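Local coordinates for protein tRNA dimethylallyltransferase (Bacillus halodurans, PDB 3EXA) that probably transfers a dimethylallyl group from dimethylallyl diphosphate to adenine 37 of tRNAs that read codons beginning with uridine, at residues A[193-201]-A[279-290]; A[204-213]-A[263-272]. All coordinates share one frame; numbering follows the deposited sequence.

Contact 1. Residues A[193-201]-A[279-290]; sequences VMIGLTMER and RNKANVTWFDMT
Gly196 binds Thr285 and Phe287 through its backbone: Gly196 N donates to Thr285 O, and Gly196 O accepts from Phe287 N, each at 2.7 Å. Thr198 N and Thr198 O bond to Phe287 O and Met289 N. This is parallel pairing of strands 193-198 and 284-288. Water 1 donates to Met194 O and hydrogen-bonds Thr285 OG1. Beyond the strand end, Glu200 N donates to Thr290 OG1 at 2.9 Å. That hydroxyl in turn donates to Asp288 OD2, which also takes Thr290 N in an Asx turn. Replacing Thr290 by alanine would probably leave Glu200 N without this acceptor and Asp288 OD2 with one donor fewer. Trp286 CG lies anti to the carbonyl carbon (chi1 -65°), which brings the indole over Gly196; Gly196 CA is 3.9 Å from the six-membered ring centroid, a CH-pi contact. Val284 CG1 shares that face; Arg279 NE sits over the opposite one. Met194 CE presses on Val284 CG2 at 3.5 Å. On the other side of the sheet, Leu197 CD2 meets Phe287 CB. Strand 284-288 is an edge strand of the chain's parallel sheet. Strand 4-9 flanks 191-198 on its other edge, helix 256-279 covers Trp286, and helix 294-317 covers Phe287.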
loop_
_atom_site.group_PDB
_atom_site.type_symbol
_atom_site.label_atom_id
_atom_site.label_comp_id
_atom_site.label_asym_id
_atom_site.label_seq_id
_atom_site.Cartn_x
_atom_site.Cartn_y
_atom_site.Cartn_z
ATOM N N VAL A 193 -2.524 -23.441 -25.710
ATOM C CA VAL A 193 -2.417 -24.884 -25.803
ATOM C C VAL A 193 -1.238 -25.201 -24.878
ATOM O O VAL A 193 -0.100 -24.768 -25.104
ATOM C CB VAL A 193 -2.107 -25.358 -27.241
ATOM C CG1 VAL A 193 -1.880 -26.864 -27.256
ATOM C CG2 VAL A 193 -3.269 -25.011 -28.163
HETATM N N MSE A 194 -1.533 -25.926 -23.809
HETATM C CA MSE A 194 -0.533 -26.283 -22.826
HETATM C C MSE A 194 -0.312 -27.791 -22.829
HETATM O O MSE A 194 -1.255 -28.558 -22.653
HETATM C CB MSE A 194 -1.011 -25.830 -21.452
HETATM C CG MSE A 194 0.100 -25.493 -20.490
HETATM SE SE MSE A 194 -0.551 -24.571 -18.916
HETATM C CE MSE A 194 0.545 -25.467 -17.602
ATOM N N ILE A 195 0.927 -28.216 -23.038
ATOM C CA ILE A 195 1.244 -29.642 -23.043
ATOM C C ILE A 195 2.237 -29.923 -21.929
ATOM O O ILE A 195 3.046 -29.067 -21.586
ATOM C CB ILE A 195 1.889 -30.086 -24.377
ATOM C CG1 ILE A 195 3.158 -29.275 -24.621
ATOM C CG2 ILE A 195 0.903 -29.911 -25.539
ATOM C CD1 ILE A 195 3.951 -29.725 -25.809
ATOM N N GLY A 196 2.180 -31.119 -21.359
ATOM C CA GLY A 196 3.109 -31.455 -20.297
ATOM C C GLY A 196 3.877 -32.717 -20.633
ATOM O O GLY A 196 3.310 -33.663 -21.179
ATOM N N LEU A 197 5.173 -32.717 -20.327
ATOM C CA LEU A 197 6.040 -33.865 -20.570
ATOM C C LEU A 197 6.347 -34.539 -19.231
ATOM O O LEU A 197 6.812 -33.887 -18.295
ATOM C CB LEU A 197 7.338 -33.409 -21.243
ATOM C CG LEU A 197 7.125 -32.555 -22.505
ATOM C CD1 LEU A 197 8.463 -32.306 -23.189
ATOM C CD2 LEU A 197 6.166 -33.264 -23.452
ATOM N N THR A 198 6.059 -35.839 -19.146
ATOM C CA THR A 198 6.277 -36.624 -17.935
ATOM C C THR A 198 7.152 -37.785 -18.287
ATOM O O THR A 198 7.571 -37.946 -19.433
ATOM C CB THR A 198 5.004 -37.290 -17.391
ATOM O OG1 THR A 198 3.852 -36.577 -17.836
ATOM C CG2 THR A 198 5.040 -37.338 -15.871
HETATM N N MSE A 199 7.355 -38.640 -17.292
HETATM C CA MSE A 199 8.193 -39.810 -17.459
HETATM C C MSE A 199 8.066 -40.677 -16.215
HETATM O O MSE A 199 7.733 -40.181 -15.139
HETATM C CB MSE A 199 9.633 -39.340 -17.635
HETATM C CG MSE A 199 10.557 -40.279 -18.374
HETATM SE SE MSE A 199 12.309 -39.433 -18.596
HETATM C CE MSE A 199 11.991 -38.440 -20.214
ATOM N N GLU A 200 8.325 -41.970 -16.370
ATOM C CA GLU A 200 8.262 -42.916 -15.260
ATOM C C GLU A 200 9.178 -42.464 -14.119
ATOM O O GLU A 200 10.283 -41.973 -14.358
ATOM C CB GLU A 200 8.663 -44.315 -15.751
ATOM C CG GLU A 200 7.490 -45.140 -16.278
ATOM C CD GLU A 200 7.911 -46.301 -17.180
ATOM O OE1 GLU A 200 8.895 -47.007 -16.854
ATOM O OE2 GLU A 200 7.240 -46.513 -18.216
ATOM N N ARG A 201 8.697 -42.631 -12.887
ATOM C CA ARG A 201 9.405 -42.241 -11.656
ATOM C C ARG A 201 10.904 -42.516 -11.632
ATOM O O ARG A 201 11.724 -41.594 -11.656
ATOM C CB ARG A 201 8.759 -42.945 -10.448
ATOM C CG ARG A 201 9.226 -42.460 -9.068
ATOM C CD ARG A 201 8.959 -40.962 -8.864
ATOM N NE ARG A 201 7.543 -40.597 -8.988
ATOM C CZ ARG A 201 7.082 -39.344 -9.022
ATOM N NH1 ARG A 201 7.912 -38.311 -8.944
ATOM N NH2 ARG A 201 5.782 -39.119 -9.143
ATOM N N ARG A 279 0.368 -30.944 -12.793
ATOM C CA ARG A 279 -0.649 -31.988 -12.825
ATOM C C ARG A 279 -1.936 -31.411 -12.259
ATOM O O ARG A 279 -3.036 -31.870 -12.576
ATOM C CB ARG A 279 -0.227 -33.192 -11.974
ATOM C CG ARG A 279 0.641 -34.203 -12.692
ATOM C CD ARG A 279 -0.141 -34.851 -13.824
ATOM N NE ARG A 279 0.599 -35.917 -14.498
ATOM C CZ ARG A 279 0.072 -36.713 -15.425
ATOM N NH1 ARG A 279 -1.199 -36.564 -15.786
ATOM N NH2 ARG A 279 0.809 -37.657 -15.992
ATOM N N ASN A 280 -1.788 -30.394 -11.420
ATOM C CA ASN A 280 -2.929 -29.746 -10.788
ATOM C C ASN A 280 -3.516 -28.659 -11.678
ATOM O O ASN A 280 -4.517 -28.038 -11.321
ATOM C CB ASN A 280 -2.506 -29.137 -9.450
ATOM C CG ASN A 280 -3.589 -29.232 -8.402
ATOM O OD1 ASN A 280 -3.520 -28.589 -7.359
ATOM N ND2 ASN A 280 -4.597 -30.054 -8.670
ATOM N N LYS A 281 -2.898 -28.416 -12.831
ATOM C CA LYS A 281 -3.413 -27.396 -13.748
ATOM C C LYS A 281 -4.302 -28.029 -14.822
ATOM O O LYS A 281 -3.858 -28.888 -15.571
ATOM C CB LYS A 281 -2.257 -26.638 -14.413
ATOM C CG LYS A 281 -1.403 -25.831 -13.449
ATOM C CD LYS A 281 -1.394 -24.363 -13.822
ATOM C CE LYS A 281 -2.794 -23.767 -13.758
ATOM N NZ LYS A 281 -2.812 -22.342 -14.204
ATOM N N ALA A 282 -5.560 -27.608 -14.887
ATOM C CA ALA A 282 -6.481 -28.144 -15.883
ATOM C C ALA A 282 -6.133 -27.575 -17.261
ATOM O O ALA A 282 -5.603 -26.466 -17.364
ATOM C CB ALA A 282 -7.929 -27.794 -15.512
ATOM N N ASN A 283 -6.435 -28.339 -18.310
ATOM C CA ASN A 283 -6.147 -27.930 -19.684
ATOM C C ASN A 283 -4.695 -28.232 -20.086
ATOM O O ASN A 283 -4.168 -27.652 -21.039
ATOM C CB ASN A 283 -6.453 -26.442 -19.866
ATOM C CG ASN A 283 -7.912 -26.120 -19.620
ATOM O OD1 ASN A 283 -8.285 -24.963 -19.424
ATOM N ND2 ASN A 283 -8.753 -27.149 -19.641
ATOM N N VAL A 284 -4.052 -29.139 -19.351
ATOM C CA VAL A 284 -2.680 -29.544 -19.642
ATOM C C VAL A 284 -2.681 -30.973 -20.177
ATOM O O VAL A 284 -2.915 -31.934 -19.438
ATOM C CB VAL A 284 -1.779 -29.481 -18.384
ATOM C CG1 VAL A 284 -0.364 -29.941 -18.739
ATOM C CG2 VAL A 284 -1.741 -28.059 -17.835
ATOM N N THR A 285 -2.430 -31.102 -21.470
ATOM C CA THR A 285 -2.396 -32.400 -22.123
ATOM C C THR A 285 -1.008 -33.006 -21.913
ATOM O O THR A 285 0.005 -32.424 -22.301
ATOM C CB THR A 285 -2.715 -32.217 -23.608
ATOM O OG1 THR A 285 -3.946 -31.486 -23.717
ATOM C CG2 THR A 285 -2.863 -33.560 -24.310
ATOM N N TRP A 286 -0.955 -34.169 -21.279
ATOM C CA TRP A 286 0.335 -34.769 -21.013
ATOM C C TRP A 286 0.808 -35.783 -22.035
ATOM O O TRP A 286 0.027 -36.366 -22.786
ATOM C CB TRP A 286 0.350 -35.399 -19.621
ATOM C CG TRP A 286 0.210 -34.400 -18.509
ATOM C CD1 TRP A 286 -0.955 -33.901 -17.990
ATOM C CD2 TRP A 286 1.273 -33.771 -17.784
ATOM N NE1 TRP A 286 -0.678 -33.007 -16.987
ATOM C CE2 TRP A 286 0.681 -32.908 -16.837
ATOM C CE3 TRP A 286 2.673 -33.858 -17.839
ATOM C CZ2 TRP A 286 1.440 -32.129 -15.954
ATOM C CZ3 TRP A 286 3.428 -33.081 -16.957
ATOM C CH2 TRP A 286 2.807 -32.233 -16.028
ATOM N N PHE A 287 2.117 -35.963 -22.067
ATOM C CA PHE A 287 2.723 -36.909 -22.964
ATOM C C PHE A 287 3.823 -37.602 -22.209
ATOM O O PHE A 287 4.615 -36.962 -21.512
ATOM C CB PHE A 287 3.284 -36.208 -24.197
ATOM C CG PHE A 287 2.230 -35.726 -25.158
ATOM C CD1 PHE A 287 1.585 -34.506 -24.963
ATOM C CD2 PHE A 287 1.887 -36.496 -26.270
ATOM C CE1 PHE A 287 0.621 -34.056 -25.866
ATOM C CE2 PHE A 287 0.926 -36.056 -27.175
ATOM C CZ PHE A 287 0.290 -34.835 -26.973
ATOM N N ASP A 288 3.858 -38.922 -22.333
ATOM C CA ASP A 288 4.864 -39.724 -21.659
ATOM C C ASP A 288 6.089 -39.842 -22.558
ATOM O O ASP A 288 5.994 -40.290 -23.697
ATOM C CB ASP A 288 4.294 -41.107 -21.352
ATOM C CG ASP A 288 5.138 -41.878 -20.364
ATOM O OD1 ASP A 288 4.609 -42.856 -19.801
ATOM O OD2 ASP A 288 6.325 -41.514 -20.155
HETATM N N MSE A 289 7.237 -39.435 -22.032
HETATM C CA MSE A 289 8.483 -39.478 -22.780
HETATM C C MSE A 289 9.359 -40.644 -22.353
HETATM O O MSE A 289 10.524 -40.718 -22.737
HETATM C CB MSE A 289 9.258 -38.171 -22.585
HETATM C CG MSE A 289 8.451 -36.924 -22.910
HETATM SE SE MSE A 289 7.686 -36.992 -24.682
HETATM C CE MSE A 289 9.162 -36.155 -25.641
ATOM N N THR A 290 8.802 -41.543 -21.549
ATOM C CA THR A 290 9.549 -42.697 -21.063
ATOM C C THR A 290 10.193 -43.517 -22.178
ATOM O O THR A 290 9.520 -44.303 -22.854
ATOM C CB THR A 290 8.658 -43.638 -20.258
ATOM O OG1 THR A 290 8.117 -42.933 -19.141
ATOM C CG2 THR A 290 9.467 -44.828 -19.759
HETATM O O HOH W 1 -3.595 -28.918 -23.954
#

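Contact 2. Residues A[204-213]-A[263-272]; sequences LYDRINRRVD and LKRNSRRYAK
Arg268 CD covers one face of the Tyr205 ring. Arg268 CD stands 4.0 Å from the Tyr205 ring centroid, a CH-pi contact displaced toward the CG end of the ring. The guanidinium of Arg268 is turned 60° from the ring plane. Arg265 CA and Lys264 O, from its own helix, lie over one face of this guanidinium. Asn209 OD1 meets its edge, in plane, and accepts from Arg268 NH1 at 2.9 Å. The amide plane stands steeply to the guanidinium. A bend in the arginine chain at CG-CD (chi3 -54°) turns the group back toward Asn209. Tyr205 OH also meets Arg201 NH1 in a weak hydrogen bond.

The two helices pack face to face, their segment axes 9.3 Å apart and running at 137°, so the pairing is roughly antiparallel but splayed. They belong to helices 201-218 and 256-279 of this P-loop-clan transferase. Ile208 fills the middle: its CG2 rests on Ser267 CB, and its CD1 on Ala271 CB at 3.6 Å. Ser267 OG is buried, and it donates to Leu263 O. That carbonyl also takes Ser267 N, from the opposite face of its plane.

Toward the C-terminal end of 204-213, Val212 sits against the Lys264 chain. Val212 CB, CG1 and CG2 each lie about 3.6 Å from Lys264 CG, and Val212 CG1 also touches Leu263 CD2. Lys264 is fully extended beyond CG, which carries its amine past Asn209 to Asp213. There Lys264 NZ and Asp213 OD1 form a salt bridge at 2.7 Å, though the hydrogen bond within it is weak. Arg211, on the same helix, packs against Thr12, a residue that probably binds substrate, as in relatives.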
loop_
_atom_site.group_PDB
_atom_site.type_symbol
_atom_site.label_atom_id
_atom_site.label_comp_id
_atom_site.label_asym_id
_atom_site.label_seq_id
_atom_site.Cartn_x
_atom_site.Cartn_y
_atom_site.Cartn_z
ATOM N N LEU A 204 13.090 -40.973 -14.545
ATOM C CA LEU A 204 13.271 -39.543 -14.365
ATOM C C LEU A 204 14.314 -39.217 -13.295
ATOM O O LEU A 204 15.141 -38.313 -13.475
ATOM C CB LEU A 204 11.939 -38.895 -13.985
ATOM C CG LEU A 204 12.057 -37.388 -13.729
ATOM C CD1 LEU A 204 12.260 -36.690 -15.054
ATOM C CD2 LEU A 204 10.815 -36.848 -13.026
ATOM N N TYR A 205 14.273 -39.940 -12.177
ATOM C CA TYR A 205 15.215 -39.712 -11.078
ATOM C C TYR A 205 16.652 -40.002 -11.494
ATOM O O TYR A 205 17.557 -39.206 -11.227
ATOM C CB TYR A 205 14.846 -40.562 -9.843
ATOM C CG TYR A 205 13.677 -40.028 -9.029
ATOM C CD1 TYR A 205 13.092 -38.799 -9.341
ATOM C CD2 TYR A 205 13.159 -40.745 -7.947
ATOM C CE1 TYR A 205 12.021 -38.294 -8.608
ATOM C CE2 TYR A 205 12.079 -40.243 -7.196
ATOM C CZ TYR A 205 11.517 -39.013 -7.541
ATOM O OH TYR A 205 10.447 -38.484 -6.841
ATOM N N ASP A 206 16.868 -41.137 -12.148
ATOM C CA ASP A 206 18.220 -41.484 -12.584
ATOM C C ASP A 206 18.758 -40.432 -13.530
ATOM O O ASP A 206 19.929 -40.060 -13.450
ATOM C CB ASP A 206 18.241 -42.843 -13.284
ATOM C CG ASP A 206 18.010 -43.990 -12.329
ATOM O OD1 ASP A 206 18.017 -45.147 -12.790
ATOM O OD2 ASP A 206 17.822 -43.739 -11.121
ATOM N N ARG A 207 17.907 -39.950 -14.431
ATOM C CA ARG A 207 18.355 -38.933 -15.376
ATOM C C ARG A 207 18.674 -37.631 -14.644
ATOM O O ARG A 207 19.486 -36.841 -15.117
ATOM C CB ARG A 207 17.296 -38.692 -16.464
ATOM C CG ARG A 207 17.208 -39.788 -17.530
ATOM C CD ARG A 207 15.916 -39.649 -18.319
ATOM N NE ARG A 207 15.852 -38.381 -19.029
ATOM C CZ ARG A 207 16.346 -38.180 -20.246
ATOM N NH1 ARG A 207 16.935 -39.177 -20.890
ATOM N NH2 ARG A 207 16.261 -36.981 -20.816
ATOM N N ILE A 208 18.040 -37.423 -13.488
ATOM C CA ILE A 208 18.273 -36.223 -12.698
ATOM C C ILE A 208 19.609 -36.350 -11.951
ATOM O O ILE A 208 20.359 -35.379 -11.852
ATOM C CB ILE A 208 17.097 -35.964 -11.720
ATOM C CG1 ILE A 208 15.849 -35.555 -12.526
ATOM C CG2 ILE A 208 17.461 -34.890 -10.695
ATOM C CD1 ILE A 208 14.589 -35.396 -11.718
ATOM N N ASN A 209 19.920 -37.546 -11.454
ATOM C CA ASN A 209 21.183 -37.758 -10.758
ATOM C C ASN A 209 22.343 -37.628 -11.738
ATOM O O ASN A 209 23.380 -37.030 -11.429
ATOM C CB ASN A 209 21.247 -39.141 -10.112
ATOM C CG ASN A 209 20.176 -39.355 -9.068
ATOM O OD1 ASN A 209 19.813 -38.445 -8.317
ATOM N ND2 ASN A 209 19.672 -40.572 -9.003
ATOM N N ARG A 210 22.179 -38.197 -12.919
ATOM C CA ARG A 210 23.228 -38.112 -13.919
ATOM C C ARG A 210 23.393 -36.647 -14.354
ATOM O O ARG A 210 24.495 -36.198 -14.662
ATOM C CB ARG A 210 22.894 -39.014 -15.116
ATOM C CG ARG A 210 23.777 -38.802 -16.334
ATOM C CD ARG A 210 25.233 -38.942 -15.976
ATOM N NE ARG A 210 26.088 -38.737 -17.141
ATOM C CZ ARG A 210 27.401 -38.552 -17.069
ATOM N NH1 ARG A 210 28.001 -38.545 -15.885
ATOM N NH2 ARG A 210 28.111 -38.378 -18.174
ATOM N N ARG A 211 22.300 -35.898 -14.369
ATOM C CA ARG A 211 22.397 -34.499 -14.740
ATOM C C ARG A 211 23.317 -33.820 -13.727
ATOM O O ARG A 211 24.160 -33.002 -14.095
ATOM C CB ARG A 211 21.021 -33.838 -14.719
ATOM C CG ARG A 211 20.732 -32.932 -15.907
ATOM C CD ARG A 211 20.551 -31.473 -15.497
ATOM N NE ARG A 211 19.816 -31.318 -14.238
ATOM C CZ ARG A 211 19.071 -30.259 -13.928
ATOM N NH1 ARG A 211 18.449 -30.201 -12.756
ATOM N NH2 ARG A 211 18.924 -29.268 -14.801
ATOM N N VAL A 212 23.164 -34.169 -12.450
ATOM C CA VAL A 212 23.991 -33.574 -11.395
ATOM C C VAL A 212 25.469 -33.899 -11.581
ATOM O O VAL A 212 26.328 -33.013 -11.521
ATOM C CB VAL A 212 23.545 -34.039 -9.987
ATOM C CG1 VAL A 212 24.517 -33.523 -8.923
ATOM C CG2 VAL A 212 22.162 -33.521 -9.704
ATOM N N ASP A 213 25.765 -35.174 -11.797
ATOM C CA ASP A 213 27.137 -35.575 -12.006
ATOM C C ASP A 213 27.657 -34.780 -13.199
ATOM O O ASP A 213 28.767 -34.245 -13.161
ATOM C CB ASP A 213 27.234 -37.072 -12.303
ATOM C CG ASP A 213 26.577 -37.928 -11.241
ATOM O OD1 ASP A 213 26.647 -37.588 -10.041
ATOM O OD2 ASP A 213 25.995 -38.969 -11.616
ATOM N N LEU A 263 22.351 -32.146 -3.289
ATOM C CA LEU A 263 21.942 -31.470 -4.515
ATOM C C LEU A 263 21.075 -32.411 -5.332
ATOM O O LEU A 263 20.058 -32.008 -5.890
ATOM C CB LEU A 263 23.170 -31.066 -5.339
ATOM C CG LEU A 263 22.917 -30.620 -6.781
ATOM C CD1 LEU A 263 21.798 -29.592 -6.815
ATOM C CD2 LEU A 263 24.188 -30.039 -7.373
ATOM N N LYS A 264 21.485 -33.672 -5.410
ATOM C CA LYS A 264 20.722 -34.648 -6.162
ATOM C C LYS A 264 19.331 -34.819 -5.565
ATOM O O LYS A 264 18.327 -34.838 -6.284
ATOM C CB LYS A 264 21.449 -35.988 -6.179
ATOM C CG LYS A 264 22.647 -36.026 -7.133
ATOM C CD LYS A 264 23.385 -37.363 -7.057
ATOM C CE LYS A 264 24.481 -37.468 -8.116
ATOM N NZ LYS A 264 25.140 -38.806 -8.118
ATOM N N ARG A 265 19.286 -34.941 -4.244
ATOM C CA ARG A 265 18.038 -35.115 -3.529
ATOM C C ARG A 265 17.142 -33.904 -3.746
ATOM O O ARG A 265 15.987 -34.048 -4.156
ATOM C CB ARG A 265 18.337 -35.327 -2.046
ATOM C CG ARG A 265 17.119 -35.517 -1.167
ATOM C CD ARG A 265 17.441 -36.495 -0.035
ATOM N NE ARG A 265 18.735 -36.211 0.582
ATOM C CZ ARG A 265 19.036 -35.076 1.209
ATOM N NH1 ARG A 265 20.242 -34.902 1.739
ATOM N NH2 ARG A 265 18.129 -34.112 1.310
ATOM N N ASN A 266 17.664 -32.707 -3.492
ATOM C CA ASN A 266 16.854 -31.513 -3.699
ATOM C C ASN A 266 16.390 -31.416 -5.152
ATOM O O ASN A 266 15.280 -30.962 -5.410
ATOM C CB ASN A 266 17.627 -30.242 -3.334
ATOM C CG ASN A 266 18.014 -30.192 -1.875
ATOM O OD1 ASN A 266 17.344 -30.771 -1.024
ATOM N ND2 ASN A 266 19.098 -29.489 -1.577
ATOM N N SER A 267 17.229 -31.837 -6.098
ATOM C CA SER A 267 16.846 -31.780 -7.507
ATOM C C SER A 267 15.673 -32.715 -7.796
ATOM O O SER A 267 14.790 -32.388 -8.594
ATOM C CB SER A 267 18.020 -32.150 -8.420
ATOM O OG SER A 267 19.006 -31.132 -8.453
ATOM N N ARG A 268 15.670 -33.884 -7.159
ATOM C CA ARG A 268 14.589 -34.838 -7.358
ATOM C C ARG A 268 13.321 -34.330 -6.679
ATOM O O ARG A 268 12.234 -34.409 -7.250
ATOM C CB ARG A 268 14.954 -36.213 -6.787
ATOM C CG ARG A 268 16.076 -36.930 -7.525
ATOM C CD ARG A 268 16.197 -38.353 -7.002
ATOM N NE ARG A 268 16.356 -38.382 -5.553
ATOM C CZ ARG A 268 17.530 -38.430 -4.926
ATOM N NH1 ARG A 268 18.658 -38.457 -5.623
ATOM N NH2 ARG A 268 17.580 -38.462 -3.603
ATOM N N ARG A 269 13.476 -33.804 -5.465
ATOM C CA ARG A 269 12.358 -33.268 -4.685
ATOM C C ARG A 269 11.684 -32.116 -5.419
ATOM O O ARG A 269 10.468 -31.933 -5.337
ATOM C CB ARG A 269 12.855 -32.741 -3.337
ATOM C CG ARG A 269 12.121 -33.269 -2.124
ATOM C CD ARG A 269 12.761 -34.558 -1.637
ATOM N NE ARG A 269 13.122 -34.493 -0.224
ATOM C CZ ARG A 269 14.013 -33.652 0.293
ATOM N NH1 ARG A 269 14.266 -33.678 1.595
ATOM N NH2 ARG A 269 14.654 -32.786 -0.484
ATOM N N TYR A 270 12.492 -31.326 -6.115
ATOM C CA TYR A 270 11.992 -30.175 -6.851
ATOM C C TYR A 270 11.263 -30.589 -8.132
ATOM O O TYR A 270 10.346 -29.900 -8.578
ATOM C CB TYR A 270 13.154 -29.229 -7.159
ATOM C CG TYR A 270 12.776 -27.994 -7.935
ATOM C CD1 TYR A 270 12.825 -27.983 -9.328
ATOM C CD2 TYR A 270 12.373 -26.833 -7.279
ATOM C CE1 TYR A 270 12.484 -26.843 -10.050
ATOM C CE2 TYR A 270 12.028 -25.690 -7.988
ATOM C CZ TYR A 270 12.085 -25.701 -9.370
ATOM O OH TYR A 270 11.731 -24.574 -10.073
ATOM N N ALA A 271 11.669 -31.712 -8.721
ATOM C CA ALA A 271 11.017 -32.200 -9.931
ATOM C C ALA A 271 9.633 -32.701 -9.525
ATOM O O ALA A 271 8.629 -32.380 -10.161
ATOM C CB ALA A 271 11.825 -33.341 -10.559
ATOM N N LYS A 272 9.589 -33.486 -8.451
ATOM C CA LYS A 272 8.330 -34.028 -7.949
ATOM C C LYS A 272 7.333 -32.904 -7.638
ATOM O O LYS A 272 6.129 -33.068 -7.819
ATOM C CB LYS A 272 8.589 -34.863 -6.688
ATOM C CG LYS A 272 7.350 -35.483 -6.051
ATOM C CD LYS A 272 7.685 -36.021 -4.658
ATOM C CE LYS A 272 8.115 -34.873 -3.725
ATOM N NZ LYS A 272 8.611 -35.300 -2.378
#

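From the N terminus, strand 191-198 enters contact 1 first and runs on into helix 201-218, which carries the first half of contact 2. The chain then passes through a largely helical stretch and returns in helix 256-279, where 263-272 closes the shorter loop. Strand 284-288 follows directly and closes the longer loop of contact 1. Contact 2 is therefore enclosed by contact 1, and the two do not cross. Their centres lie about 18 Å apart, yet they touch where Met199 SE packs on Arg207 CD at 3.6 Å. Together they tie the edge of the parallel sheet to the helix pair, one helix following strand 191-198 and the other leading into strand 284-288.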